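Side-chain contacts in mariner Mos1 transposase (Drosophila mauritiana, PDB 4MDB), which mediates cut-and-paste transposition of the Mos1 element as a homodimer, using the divalent-metal-dependent, RNase H-like catalytic domain described here: residues A97-Q102 with P132-R137; G81-E86 with N107-R112; E10-T15 with E214-S219; F168-H173 with A195-E200. The protein carries 1 engineered substitution. All coordinates share one frame; numbering follows the deposited sequence. Where two conformers were deposited one is given.

In the fold
The four contacts illustrate how chemistry follows position in a fold. Interactions 1 and 2 are buried and share helix 96-113: near its start the helix offers an aromatic ring to a histidine beside the metal site, while farther along it sets alanine and leucine against the edge strand 81-87. Gln102 and Glu86, probably hydrogen-bonded, join the two. Interaction 3, partly buried, brings the first helix of the domain to the last one, about 27 Å between centres from interaction 1, through a sulfur lying over a guanidinium and aliphatic carbons set against backbone oxygens. Interaction 4 lies at the surface, where a single lysine-serine hydrogen bond spans two widely separated backbones.

Interaction 1: A97-Q102 with P132-R137; sequences ARYQQQ and PSHTAR
Tyr99 meets His134 ring on ring, and tracing the tyrosine outward shows how such a stack is built. Tyr99 CB lies 4.3 Å from Ser133 OG, so the root of the side chain rests beside the short helix 132-135. CG is anti to the backbone N (chi1 -163°), which swings the ring off helix 96-113 and across to the histidine. Tyr99 CD2 passes Ser133 O obliquely at 3.7 Å. Farther out the imidazole takes over: Tyr99 CE1 stands 3.5 Å from His134 NE2, and Tyr99 CZ makes the closest approach, 3.4 Å from His134 CD2. At the tip, Tyr99 OH sits over the centre of the imidazole, 3.6 Å above its plane. The result is an offset stack with centroids 4.2 Å apart and planes 18° from parallel.

Polar atoms around the stack find partners elsewhere. Tyr99 OH is hydrogen-bonded to His128 ND1, while His134 bonds Glu37 through NE2 and the backbone oxygen of Asp129 through ND1. Because Asp129 binds magnesium, His134 belongs to the surroundings of the metal site. Dispersion between faces and hydrogen bonds at the rims thus act together, probably limiting both the tilt and the rotation of the imidazole.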
loop_
_atom_site.group_PDB
_atom_site.type_symbol
_atom_site.label_atom_id
_atom_site.label_comp_id
_atom_site.label_asym_id
_atom_site.label_seq_id
_atom_site.Cartn_x
_atom_site.Cartn_y
_atom_site.Cartn_z
ATOM N N ALA A 97 -7.196 16.218 -4.025
ATOM C CA ALA A 97 -6.726 16.548 -5.359
ATOM C C ALA A 97 -5.370 15.935 -5.668
ATOM O O ALA A 97 -5.091 15.501 -6.801
ATOM C CB ALA A 97 -6.663 18.080 -5.561
ATOM N N ARG A 98 -4.523 15.911 -4.642
ATOM C CA ARG A 98 -3.212 15.317 -4.782
ATOM C C ARG A 98 -3.326 13.833 -4.979
ATOM O O ARG A 98 -2.581 13.293 -5.793
ATOM C CB ARG A 98 -2.328 15.576 -3.592
ATOM C CG ARG A 98 -0.901 15.096 -3.917
ATOM C CD ARG A 98 0.081 15.476 -2.826
ATOM N NE ARG A 98 0.044 16.921 -2.610
ATOM C CZ ARG A 98 0.766 17.794 -3.299
ATOM N NH1 ARG A 98 1.634 17.389 -4.243
ATOM N NH2 ARG A 98 0.636 19.085 -3.011
ATOM N N TYR A 99 -4.235 13.192 -4.255
ATOM C CA TYR A 99 -4.332 11.707 -4.359
ATOM C C TYR A 99 -4.857 11.346 -5.767
ATOM O O TYR A 99 -4.396 10.351 -6.359
ATOM C CB TYR A 99 -5.211 11.080 -3.284
ATOM C CG TYR A 99 -4.986 9.607 -3.146
ATOM C CD1 TYR A 99 -3.816 9.115 -2.771
ATOM C CD2 TYR A 99 -6.020 8.720 -3.359
ATOM C CE1 TYR A 99 -3.637 7.727 -2.628
ATOM C CE2 TYR A 99 -5.829 7.348 -3.248
ATOM C CZ TYR A 99 -4.631 6.892 -2.833
ATOM O OH TYR A 99 -4.410 5.510 -2.640
ATOM N N GLN A 100 -5.817 12.132 -6.269
ATOM C CA GLN A 100 -6.372 11.888 -7.590
ATOM C C GLN A 100 -5.281 11.952 -8.626
ATOM O O GLN A 100 -5.163 11.061 -9.466
ATOM C CB GLN A 100 -7.473 12.930 -7.864
ATOM C CG GLN A 100 -8.059 13.027 -9.240
ATOM C CD GLN A 100 -9.325 13.863 -9.138
ATOM O OE1 GLN A 100 -9.312 15.000 -8.640
ATOM N NE2 GLN A 100 -10.422 13.271 -9.492
ATOM N N GLN A 101 -4.437 12.977 -8.550
ATOM C CA GLN A 101 -3.322 13.120 -9.461
ATOM C C GLN A 101 -2.259 12.009 -9.333
ATOM O O GLN A 101 -1.711 11.537 -10.315
ATOM C CB GLN A 101 -2.685 14.507 -9.322
ATOM C CG GLN A 101 -1.824 14.835 -10.490
ATOM C CD GLN A 101 -2.598 14.682 -11.837
ATOM O OE1 GLN A 101 -3.728 15.181 -12.007
ATOM N NE2 GLN A 101 -2.017 13.923 -12.745
ATOM N N GLN A 102 -2.003 11.584 -8.098
ATOM C CA GLN A 102 -1.178 10.456 -7.889
ATOM C C GLN A 102 -1.683 9.175 -8.582
ATOM O O GLN A 102 -0.858 8.446 -9.098
ATOM C CB GLN A 102 -1.032 10.244 -6.389
ATOM C CG GLN A 102 -0.091 11.308 -5.765
ATOM C CD GLN A 102 0.059 11.121 -4.285
ATOM O OE1 GLN A 102 -0.852 10.612 -3.631
ATOM N NE2 GLN A 102 1.195 11.516 -3.736
ATOM N N PRO A 132 -9.189 9.366 4.549
ATOM C CA PRO A 132 -10.260 10.143 3.854
ATOM C C PRO A 132 -9.956 10.553 2.418
ATOM O O PRO A 132 -10.860 10.435 1.579
ATOM C CB PRO A 132 -10.447 11.387 4.759
ATOM C CG PRO A 132 -10.085 10.861 6.097
ATOM C CD PRO A 132 -8.944 9.837 5.920
ATOM N N SER A 133 -8.744 10.978 2.095
ATOM C CA SER A 133 -8.418 11.322 0.687
ATOM C C SER A 133 -8.496 10.133 -0.240
ATOM O O SER A 133 -8.711 10.315 -1.470
ATOM C CB SER A 133 -7.062 11.972 0.515
ATOM O OG SER A 133 -5.994 11.134 0.907
ATOM N N HIS A 134 -8.407 8.957 0.338
ATOM C CA HIS A 134 -8.546 7.681 -0.455
ATOM C C HIS A 134 -10.005 7.361 -0.811
ATOM O O HIS A 134 -10.251 6.533 -1.676
ATOM C CB HIS A 134 -7.972 6.506 0.327
ATOM C CG HIS A 134 -6.499 6.569 0.558
ATOM N ND1 HIS A 134 -5.788 5.506 1.064
ATOM C CD2 HIS A 134 -5.593 7.528 0.313
ATOM C CE1 HIS A 134 -4.517 5.803 1.124
ATOM N NE2 HIS A 134 -4.381 7.047 0.705
ATOM N N THR A 135 -10.967 7.968 -0.133
ATOM C CA THR A 135 -12.385 7.580 -0.394
ATOM C C THR A 135 -13.202 8.806 -0.762
ATOM O O THR A 135 -14.430 8.674 -0.889
ATOM C CB THR A 135 -13.064 6.917 0.819
ATOM O OG1 THR A 135 -13.106 7.876 1.881
ATOM C CG2 THR A 135 -12.293 5.669 1.310
ATOM N N ALA A 136 -12.548 9.958 -0.952
ATOM C CA ALA A 136 -13.282 11.195 -1.344
ATOM C C ALA A 136 -13.949 11.042 -2.689
ATOM O O ALA A 136 -13.520 10.232 -3.488
ATOM C CB ALA A 136 -12.372 12.401 -1.428
ATOM N N ARG A 137 -14.922 11.901 -3.001
ATOM C CA ARG A 137 -15.799 11.655 -4.186
ATOM C C ARG A 137 -15.024 11.622 -5.478
ATOM O O ARG A 137 -15.255 10.757 -6.319
ATOM C CB ARG A 137 -16.937 12.720 -4.291
ATOM C CG ARG A 137 -17.972 12.491 -5.424
ATOM C CD ARG A 137 -18.620 13.793 -5.968
ATOM N NE ARG A 137 -17.727 14.449 -6.943
ATOM C CZ ARG A 137 -16.921 15.493 -6.706
ATOM N NH1 ARG A 137 -16.900 16.108 -5.533
ATOM N NH2 ARG A 137 -16.136 15.941 -7.673
#

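Interaction 2: G81-E86 with N107-R112; sequences GVIYYE and NRALQR
Ala109 and Leu110 of helix 96-113 meet two consecutive residues of strand 81-87, Ile83 and Tyr84, in a first shell whose touching side-chain atoms are apolar, with backbone atoms among them. The methyl of Ala109 lies in the middle: its CB is 3.7 Å from Ile83 O, 4.0 Å from Ile83 CG2 and 3.9 Å from Tyr84 CB. Beside it, the branches of Ile83 divide the work. CG2, anti to the backbone N, stays by the alanine, whereas CG1 (chi1 -59°) carries Ile83 CD1 onward to Leu110 CD1, 3.7 Å away. With so small a residue facing the strand, the axes of the two short segments come within 7.4 Å.

What brings neighbouring residues to the same side is the backbone. Two residues, Ile83 and Tyr84, stand opposite the single Trp76 of strand 69-78, which defines a classic beta bulge, and the bulge lets both CB atoms turn to the helix where a regular strand would send one of them to the other face. Outside this shell, Leu106 touches both Ile83 and Tyr84, and Leu110 also rests on Val124 and Trp148, which continues the apolar layer beyond the helix.

Strand and helix run nearly antiparallel, at 150°. A helix that follows the edge antiparallel strand and folds back over the sheet, before the chain re-enters it at 125-127, parallel to and beside the first strand 32-42, is a hallmark of the RNase H fold.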
loop_
_atom_site.group_PDB
_atom_site.type_symbol
_atom_site.label_atom_id
_atom_site.label_comp_id
_atom_site.label_asym_id
_atom_site.label_seq_id
_atom_site.Cartn_x
_atom_site.Cartn_y
_atom_site.Cartn_z
ATOM N N GLY A 81 7.769 -5.533 -7.586
ATOM C CA GLY A 81 8.541 -4.350 -7.151
ATOM C C GLY A 81 7.754 -3.068 -7.056
ATOM O O GLY A 81 6.576 -3.023 -7.238
ATOM N N VAL A 82 8.451 -1.991 -6.735
ATOM C CA VAL A 82 7.871 -0.686 -6.681
ATOM C C VAL A 82 7.470 -0.160 -8.048
ATOM O O VAL A 82 8.331 -0.171 -8.997
ATOM C CB VAL A 82 8.850 0.296 -5.940
ATOM C CG1 VAL A 82 8.343 1.696 -6.060
ATOM C CG2 VAL A 82 9.039 -0.191 -4.509
ATOM N N ILE A 83 6.244 0.286 -8.209
ATOM C CA ILE A 83 5.727 0.812 -9.460
ATOM C C ILE A 83 6.012 2.308 -9.591
ATOM O O ILE A 83 6.481 2.800 -10.625
ATOM C CB ILE A 83 4.243 0.435 -9.656
ATOM C CG1 ILE A 83 4.085 -1.109 -9.660
ATOM C CG2 ILE A 83 3.642 1.023 -10.934
ATOM C CD1 ILE A 83 2.704 -1.610 -9.295
ATOM N N TYR A 84 5.715 3.077 -8.530
ATOM C CA TYR A 84 5.682 4.490 -8.589
ATOM C C TYR A 84 5.770 4.985 -7.175
ATOM O O TYR A 84 5.252 4.360 -6.283
ATOM C CB TYR A 84 4.436 5.004 -9.234
ATOM C CG TYR A 84 4.320 6.500 -9.302
ATOM C CD1 TYR A 84 5.200 7.229 -10.084
ATOM C CD2 TYR A 84 3.390 7.214 -8.562
ATOM C CE1 TYR A 84 5.069 8.614 -10.215
ATOM C CE2 TYR A 84 3.246 8.580 -8.701
ATOM C CZ TYR A 84 4.111 9.268 -9.511
ATOM O OH TYR A 84 4.001 10.624 -9.552
ATOM N N TYR A 85 6.492 6.050 -6.934
ATOM C CA TYR A 85 6.382 6.768 -5.636
ATOM C C TYR A 85 6.597 8.250 -5.785
ATOM O O TYR A 85 7.190 8.723 -6.780
ATOM C CB TYR A 85 7.351 6.185 -4.609
ATOM C CG TYR A 85 8.811 6.619 -4.717
ATOM C CD1 TYR A 85 9.721 5.900 -5.482
ATOM C CD2 TYR A 85 9.277 7.729 -4.012
ATOM C CE1 TYR A 85 11.059 6.282 -5.562
ATOM C CE2 TYR A 85 10.602 8.144 -4.111
ATOM C CZ TYR A 85 11.492 7.410 -4.860
ATOM O OH TYR A 85 12.791 7.829 -4.969
ATOM N N GLU A 86 6.054 8.968 -4.817
ATOM C CA GLU A 86 6.316 10.426 -4.669
ATOM C C GLU A 86 6.794 10.722 -3.279
ATOM O O GLU A 86 6.353 10.098 -2.292
ATOM C CB GLU A 86 5.065 11.220 -5.007
ATOM C CG GLU A 86 4.608 11.153 -6.446
ATOM C CD GLU A 86 3.398 12.003 -6.732
ATOM O OE1 GLU A 86 2.953 12.739 -5.785
ATOM O OE2 GLU A 86 2.798 11.896 -7.846
ATOM N N ASN A 107 -1.049 5.186 -12.793
ATOM C CA ASN A 107 -1.581 4.434 -13.918
ATOM C C ASN A 107 -0.581 4.577 -15.093
ATOM O O ASN A 107 -0.353 3.612 -15.812
ATOM C CB ASN A 107 -2.960 4.973 -14.305
ATOM C CG ASN A 107 -3.564 4.257 -15.467
ATOM O OD1 ASN A 107 -3.877 4.862 -16.551
ATOM N ND2 ASN A 107 -3.694 3.034 -15.328
ATOM N N ARG A 108 -0.015 5.745 -15.284
ATOM C CA ARG A 108 0.995 5.906 -16.340
ATOM C C ARG A 108 2.217 5.010 -16.110
ATOM O O ARG A 108 2.652 4.300 -17.020
ATOM C CB ARG A 108 1.410 7.377 -16.453
ATOM C CG ARG A 108 0.341 8.335 -16.935
ATOM C CD ARG A 108 1.139 9.412 -17.701
ATOM N NE ARG A 108 0.341 10.529 -18.161
ATOM C CZ ARG A 108 0.730 11.374 -19.114
ATOM N NH1 ARG A 108 1.907 11.215 -19.744
ATOM N NH2 ARG A 108 -0.072 12.382 -19.454
ATOM N N ALA A 109 2.722 4.958 -14.864
ATOM C CA ALA A 109 3.790 4.092 -14.492
ATOM C C ALA A 109 3.464 2.616 -14.711
ATOM O O ALA A 109 4.274 1.861 -15.212
ATOM C CB ALA A 109 4.191 4.341 -13.058
ATOM N N LEU A 110 2.243 2.206 -14.351
ATOM C CA LEU A 110 1.791 0.835 -14.465
ATOM C C LEU A 110 1.780 0.425 -15.969
ATOM O O LEU A 110 2.241 -0.674 -16.298
ATOM C CB LEU A 110 0.371 0.762 -13.971
ATOM C CG LEU A 110 -0.253 -0.384 -13.246
ATOM C CD1 LEU A 110 0.692 -1.231 -12.425
ATOM C CD2 LEU A 110 -1.226 0.315 -12.270
ATOM N N GLN A 111 1.310 1.313 -16.834
ATOM C CA GLN A 111 1.303 1.035 -18.296
ATOM C C GLN A 111 2.709 0.781 -18.847
ATOM O O GLN A 111 2.957 -0.134 -19.648
ATOM C CB GLN A 111 0.757 2.229 -19.055
ATOM C CG GLN A 111 -0.498 2.003 -19.817
ATOM C CD GLN A 111 -1.652 2.043 -18.913
ATOM O OE1 GLN A 111 -1.862 1.124 -18.127
ATOM N NE2 GLN A 111 -2.405 3.117 -18.984
ATOM N N ARG A 112 3.634 1.605 -18.405
ATOM C CA ARG A 112 5.013 1.505 -18.798
ATOM C C ARG A 112 5.757 0.311 -18.226
ATOM O O ARG A 112 6.642 -0.260 -18.865
ATOM C CB ARG A 112 5.713 2.812 -18.382
ATOM C CG ARG A 112 7.175 2.892 -18.834
ATOM C CD ARG A 112 7.751 4.288 -18.553
ATOM N NE ARG A 112 7.707 4.641 -17.131
ATOM C CZ ARG A 112 8.515 4.198 -16.209
ATOM N NH1 ARG A 112 9.513 3.351 -16.463
ATOM N NH2 ARG A 112 8.316 4.605 -14.962
#

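Interaction 3: E10-T15 with E214-S219; sequences ERRKNT and EKCVAS
Cys216 lays its sulfur over one face of the Arg12 guanidinium, SG standing 3.8 Å from Arg12 NH2, and the conformations of both residues account for it. The cysteine sulfur is anti to its own nitrogen (chi1 -169°), an arrangement that carries it out from helix 209-218. Arg12 CG lies beside the backbone N, and the chain bends at chi3 (56°), which turns the guanidinium back across the sulfur; Arg12 CB, 3.9 Å from Cys216 SG, closes on it from the root. The sulfur is therefore flanked by both the base and the end of one arginine.

Lys13 takes the contrary shape. Fully extended beyond CG, it runs alongside the last turn of the partner helix, with Lys13 CE 3.9 Å from Val217 O, and its NZ continues to a salt bridge with Asp220. In the reverse direction, Val217 CG2 approaches the main chain, 4.0 Å from Lys13 O. Here the aliphatic part of a charged chain, not its ammonium, meets the partner helix.

The guanidinium is held chiefly by residues beyond the two segments. Asp159 forms a salt bridge with NH1, while the backbone oxygens of Gly221 and Lys222 accept from NE and NH2. These bonds should fix the plane of the group, and so the face it presents to the cysteine.

The axes of the two short helical segments are 8.6 Å apart at their closest and inclined at 131°. This is a helix-helix pairing between the two ends of the catalytic domain, with helix 6-25 packed on helix 209-218 and the C-terminal tail tied back through Arg12.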
loop_
_atom_site.group_PDB
_atom_site.type_symbol
_atom_site.label_atom_id
_atom_site.label_comp_id
_atom_site.label_asym_id
_atom_site.label_seq_id
_atom_site.Cartn_x
_atom_site.Cartn_y
_atom_site.Cartn_z
ATOM N N GLU A 10 -15.339 -6.814 14.191
ATOM C CA GLU A 10 -16.327 -7.483 13.335
ATOM C C GLU A 10 -15.983 -7.190 11.850
ATOM O O GLU A 10 -15.988 -8.122 11.025
ATOM C CB GLU A 10 -17.715 -7.033 13.738
ATOM C CG GLU A 10 -18.855 -6.947 12.779
ATOM C CD GLU A 10 -20.023 -6.186 13.452
ATOM O OE1 GLU A 10 -20.215 -4.982 13.171
ATOM O OE2 GLU A 10 -20.696 -6.739 14.353
ATOM N N ARG A 11 -15.667 -5.932 11.569
ATOM C CA ARG A 11 -15.324 -5.496 10.172
ATOM C C ARG A 11 -14.059 -6.224 9.692
ATOM O O ARG A 11 -14.021 -6.809 8.554
ATOM C CB ARG A 11 -15.132 -3.999 10.083
ATOM C CG ARG A 11 -14.885 -3.503 8.623
ATOM C CD ARG A 11 -15.598 -2.184 8.361
ATOM N NE ARG A 11 -15.167 -1.478 7.130
ATOM C CZ ARG A 11 -14.448 -0.351 7.070
ATOM N NH1 ARG A 11 -13.979 0.251 8.175
ATOM N NH2 ARG A 11 -14.162 0.160 5.876
ATOM N N ARG A 12 -13.076 -6.309 10.571
ATOM C CA ARG A 12 -11.805 -7.046 10.258
ATOM C C ARG A 12 -12.114 -8.487 9.965
ATOM O O ARG A 12 -11.731 -9.039 8.941
ATOM C CB ARG A 12 -10.742 -6.984 11.365
ATOM C CG ARG A 12 -10.010 -5.646 11.457
ATOM C CD ARG A 12 -9.346 -5.382 12.763
ATOM N NE ARG A 12 -8.418 -6.438 13.089
ATOM C CZ ARG A 12 -7.156 -6.522 12.682
ATOM N NH1 ARG A 12 -6.668 -5.597 11.827
ATOM N NH2 ARG A 12 -6.419 -7.556 13.010
ATOM N N LYS A 13 -12.886 -9.156 10.855
ATOM C CA LYS A 13 -13.120 -10.586 10.625
ATOM C C LYS A 13 -13.899 -10.814 9.382
ATOM O O LYS A 13 -13.575 -11.707 8.579
ATOM C CB LYS A 13 -13.841 -11.265 11.857
ATOM C CG LYS A 13 -13.890 -12.725 11.805
ATOM C CD LYS A 13 -14.837 -13.263 12.870
ATOM C CE LYS A 13 -14.713 -14.747 12.842
ATOM N NZ LYS A 13 -15.783 -15.444 13.644
ATOM N N ASN A 14 -14.917 -10.011 9.184
ATOM C CA ASN A 14 -15.819 -10.180 8.041
ATOM C C ASN A 14 -15.059 -9.937 6.695
ATOM O O ASN A 14 -15.207 -10.717 5.741
ATOM C CB ASN A 14 -16.982 -9.205 8.104
ATOM C CG ASN A 14 -18.014 -9.603 9.163
ATOM O OD1 ASN A 14 -17.970 -10.737 9.692
ATOM N ND2 ASN A 14 -18.959 -8.692 9.455
ATOM N N THR A 15 -14.243 -8.898 6.718
ATOM C CA THR A 15 -13.399 -8.536 5.497
ATOM C C THR A 15 -12.448 -9.677 5.188
ATOM O O THR A 15 -12.377 -10.142 4.025
ATOM C CB THR A 15 -12.690 -7.236 5.706
ATOM O OG1 THR A 15 -13.716 -6.217 5.871
ATOM C CG2 THR A 15 -11.784 -6.873 4.485
ATOM N N GLU A 214 -6.091 -15.524 7.376
ATOM C CA GLU A 214 -6.456 -16.748 8.180
ATOM C C GLU A 214 -6.292 -16.463 9.649
ATOM O O GLU A 214 -7.134 -16.866 10.451
ATOM C CB GLU A 214 -5.602 -17.946 7.752
ATOM C CG GLU A 214 -6.390 -19.234 7.900
ATOM C CD GLU A 214 -6.553 -20.013 6.613
ATOM O OE1 GLU A 214 -7.368 -19.615 5.715
ATOM O OE2 GLU A 214 -5.908 -21.089 6.544
ATOM N N LYS A 215 -5.184 -15.832 10.001
ATOM C CA LYS A 215 -4.908 -15.497 11.404
ATOM C C LYS A 215 -5.950 -14.544 11.964
ATOM O O LYS A 215 -6.378 -14.675 13.127
ATOM C CB LYS A 215 -3.516 -14.941 11.576
ATOM C CG LYS A 215 -2.439 -16.006 11.454
ATOM C CD LYS A 215 -1.112 -15.392 11.768
ATOM C CE LYS A 215 -0.003 -16.409 11.697
ATOM N NZ LYS A 215 1.254 -15.620 11.849
ATOM N N CYS A 216 -6.336 -13.552 11.164
ATOM C CA CYS A 216 -7.356 -12.622 11.572
ATOM C C CYS A 216 -8.663 -13.291 11.821
ATOM O O CYS A 216 -9.286 -13.015 12.846
ATOM C CB CYS A 216 -7.486 -11.503 10.524
ATOM S SG CYS A 216 -8.514 -10.142 11.161
ATOM N N VAL A 217 -9.050 -14.215 10.946
ATOM C CA VAL A 217 -10.295 -14.952 11.120
ATOM C C VAL A 217 -10.141 -15.800 12.417
ATOM O O VAL A 217 -11.030 -15.802 13.279
ATOM C CB VAL A 217 -10.632 -15.781 9.888
ATOM C CG1 VAL A 217 -11.767 -16.760 10.197
ATOM C CG2 VAL A 217 -11.048 -14.851 8.729
ATOM N N ALA A 218 -8.976 -16.411 12.611
ATOM C CA ALA A 218 -8.824 -17.255 13.809
ATOM C C ALA A 218 -8.810 -16.469 15.110
ATOM O O ALA A 218 -9.181 -17.015 16.144
ATOM C CB ALA A 218 -7.601 -18.141 13.698
ATOM N N SER A 219 -8.398 -15.205 15.086
ATOM C CA SER A 219 -8.404 -14.253 16.111
ATOM C C SER A 219 -9.795 -13.595 16.407
ATOM O O SER A 219 -9.973 -12.646 17.184
ATOM C CB SER A 219 -7.377 -13.182 15.931
ATOM O OG SER A 219 -6.145 -13.746 15.963
#

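Interaction 4: F168-H173 with A195-E200; sequences FASMGH and AAKDDE
Ser170 and Lys197 join helix 162-175 to the link between helices 183-196 and 199-207, and they do so by one bond between the ends of their side chains. Along the first segment, Phe168 comes at the inward side: its ring packs on Leu73 and Val75 of the sheet and touches Asp36, a magnesium ligand, so this turn of the helix is seated close to the metal site. Two residues later the helix has turned toward the link. Ser170 OG, anti to the backbone N (chi1 -171°), is directed to the lysine and accepts a hydrogen bond from Lys197 NZ at 3.1 Å. Lys197 CE follows at 3.6 Å from the same Ser170 OG.

The lysine must travel far for this, since the CA atoms of Ser170 and Lys197 are 10.3 Å apart. Its chain bends early, at chi2 (-64°), and then runs extended to the amine. The lysine also makes a cation-pi contact with Phe201 and touches Tyr202.

Met171 next turns inward again, onto Trp189, Trp193 and Phe194, and so adds apolar packing against helix 183-196, where Ser170 also touches Trp193. His173 ends the segment; it is important for base-specific DNA binding.

Chemically, a cationic donor meets a neutral hydroxyl at a partly exposed position. Such a bond is directional but probably modest in strength, and the ring of Phe201 would share in stabilising the ammonium charge. The long lysine therefore acts as the one hydrogen-bonded link between the two segments, whose backbones stand well apart, while the closer packing of this helix rests on neighbouring apolar side chains.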
loop_
_atom_site.group_PDB
_atom_site.type_symbol
_atom_site.label_atom_id
_atom_site.label_comp_id
_atom_site.label_asym_id
_atom_site.label_seq_id
_atom_site.Cartn_x
_atom_site.Cartn_y
_atom_site.Cartn_z
ATOM N N PHE A 168 7.147 -1.127 4.808
ATOM C CA PHE A 168 7.565 -0.064 5.779
ATOM C C PHE A 168 8.147 -0.703 7.045
ATOM O O PHE A 168 8.998 -0.092 7.669
ATOM C CB PHE A 168 6.420 0.802 6.149
ATOM C CG PHE A 168 5.905 1.705 5.036
ATOM C CD1 PHE A 168 6.717 2.093 3.907
ATOM C CD2 PHE A 168 4.631 2.138 5.075
ATOM C CE1 PHE A 168 6.201 2.901 2.947
ATOM C CE2 PHE A 168 4.100 2.934 4.096
ATOM C CZ PHE A 168 4.917 3.349 3.007
ATOM N N ALA A 169 7.761 -1.914 7.406
ATOM C CA ALA A 169 8.358 -2.690 8.520
ATOM C C ALA A 169 9.863 -2.867 8.259
ATOM O O ALA A 169 10.708 -2.474 9.071
ATOM C CB ALA A 169 7.678 -4.033 8.661
ATOM N N SER A 170 10.207 -3.322 7.069
ATOM C CA SER A 170 11.632 -3.487 6.640
ATOM C C SER A 170 12.309 -2.134 6.538
ATOM O O SER A 170 13.446 -1.963 7.013
ATOM C CB SER A 170 11.684 -4.128 5.264
ATOM O OG SER A 170 13.007 -4.468 4.935
ATOM N N MET A 171 11.639 -1.175 5.920
ATOM C CA MET A 171 12.216 0.184 5.623
ATOM C C MET A 171 12.464 0.933 6.913
ATOM O O MET A 171 13.481 1.576 7.100
ATOM C CB MET A 171 11.264 1.006 4.794
ATOM C CG MET A 171 11.883 2.260 4.167
ATOM S SD MET A 171 10.713 3.393 3.490
ATOM C CE MET A 171 10.261 2.394 2.059
ATOM N N GLY A 172 11.534 0.814 7.840
ATOM C CA GLY A 172 11.704 1.531 9.099
ATOM C C GLY A 172 12.942 1.180 9.893
ATOM O O GLY A 172 13.574 2.064 10.510
ATOM N N HIS A 173 13.340 -0.090 9.865
ATOM C CA HIS A 173 14.594 -0.472 10.509
ATOM C C HIS A 173 15.808 0.170 9.881
ATOM O O HIS A 173 16.721 0.631 10.586
ATOM C CB HIS A 173 14.732 -2.000 10.590
ATOM C CG HIS A 173 13.565 -2.658 11.243
ATOM N ND1 HIS A 173 13.084 -2.266 12.483
ATOM C CD2 HIS A 173 12.745 -3.655 10.826
ATOM C CE1 HIS A 173 12.061 -3.029 12.821
ATOM N NE2 HIS A 173 11.833 -3.870 11.828
ATOM N N ALA A 195 15.674 -0.662 -4.900
ATOM C CA ALA A 195 16.231 -1.378 -6.052
ATOM C C ALA A 195 17.093 -2.520 -5.589
ATOM O O ALA A 195 17.257 -3.533 -6.290
ATOM C CB ALA A 195 17.049 -0.395 -6.859
ATOM N N ALA A 196 17.580 -2.404 -4.371
ATOM C CA ALA A 196 18.423 -3.419 -3.762
ATOM C C ALA A 196 17.674 -4.659 -3.269
ATOM O O ALA A 196 18.269 -5.707 -3.075
ATOM C CB ALA A 196 19.269 -2.834 -2.633
ATOM N N LYS A 197 16.368 -4.522 -3.029
ATOM C CA LYS A 197 15.533 -5.660 -2.682
ATOM C C LYS A 197 15.295 -6.450 -3.917
ATOM O O LYS A 197 14.902 -5.865 -4.930
ATOM C CB LYS A 197 14.132 -5.159 -2.226
ATOM C CG LYS A 197 14.224 -4.393 -0.930
ATOM C CD LYS A 197 14.682 -5.246 0.221
ATOM C CE LYS A 197 14.344 -4.554 1.540
ATOM N NZ LYS A 197 14.984 -5.228 2.695
ATOM N N ASP A 198 15.451 -7.759 -3.781
ATOM C CA ASP A 198 15.195 -8.687 -4.868
ATOM C C ASP A 198 13.703 -8.825 -5.120
ATOM O O ASP A 198 12.877 -8.530 -4.249
ATOM C CB ASP A 198 15.757 -10.058 -4.520
ATOM C CG ASP A 198 17.293 -10.067 -4.473
ATOM O OD1 ASP A 198 17.949 -9.148 -5.061
ATOM O OD2 ASP A 198 17.831 -10.977 -3.837
ATOM N N ASP A 199 13.362 -9.285 -6.315
ATOM C CA ASP A 199 11.974 -9.505 -6.696
ATOM C C ASP A 199 11.270 -10.358 -5.623
ATOM O O ASP A 199 10.097 -10.148 -5.309
ATOM C CB ASP A 199 11.864 -10.189 -8.095
ATOM C CG ASP A 199 12.328 -9.306 -9.251
ATOM O OD1 ASP A 199 12.538 -8.081 -9.120
ATOM O OD2 ASP A 199 12.453 -9.846 -10.379
ATOM N N GLU A 200 11.990 -11.299 -5.017
ATOM C CA GLU A 200 11.415 -12.236 -4.069
ATOM C C GLU A 200 10.883 -11.540 -2.792
ATOM O O GLU A 200 9.903 -11.991 -2.198
ATOM C CB GLU A 200 12.491 -13.274 -3.709
ATOM C CG GLU A 200 12.915 -14.210 -4.864
ATOM C CD GLU A 200 13.787 -13.608 -6.056
ATOM O OE1 GLU A 200 13.705 -14.126 -7.160
ATOM O OE2 GLU A 200 14.576 -12.655 -5.949
#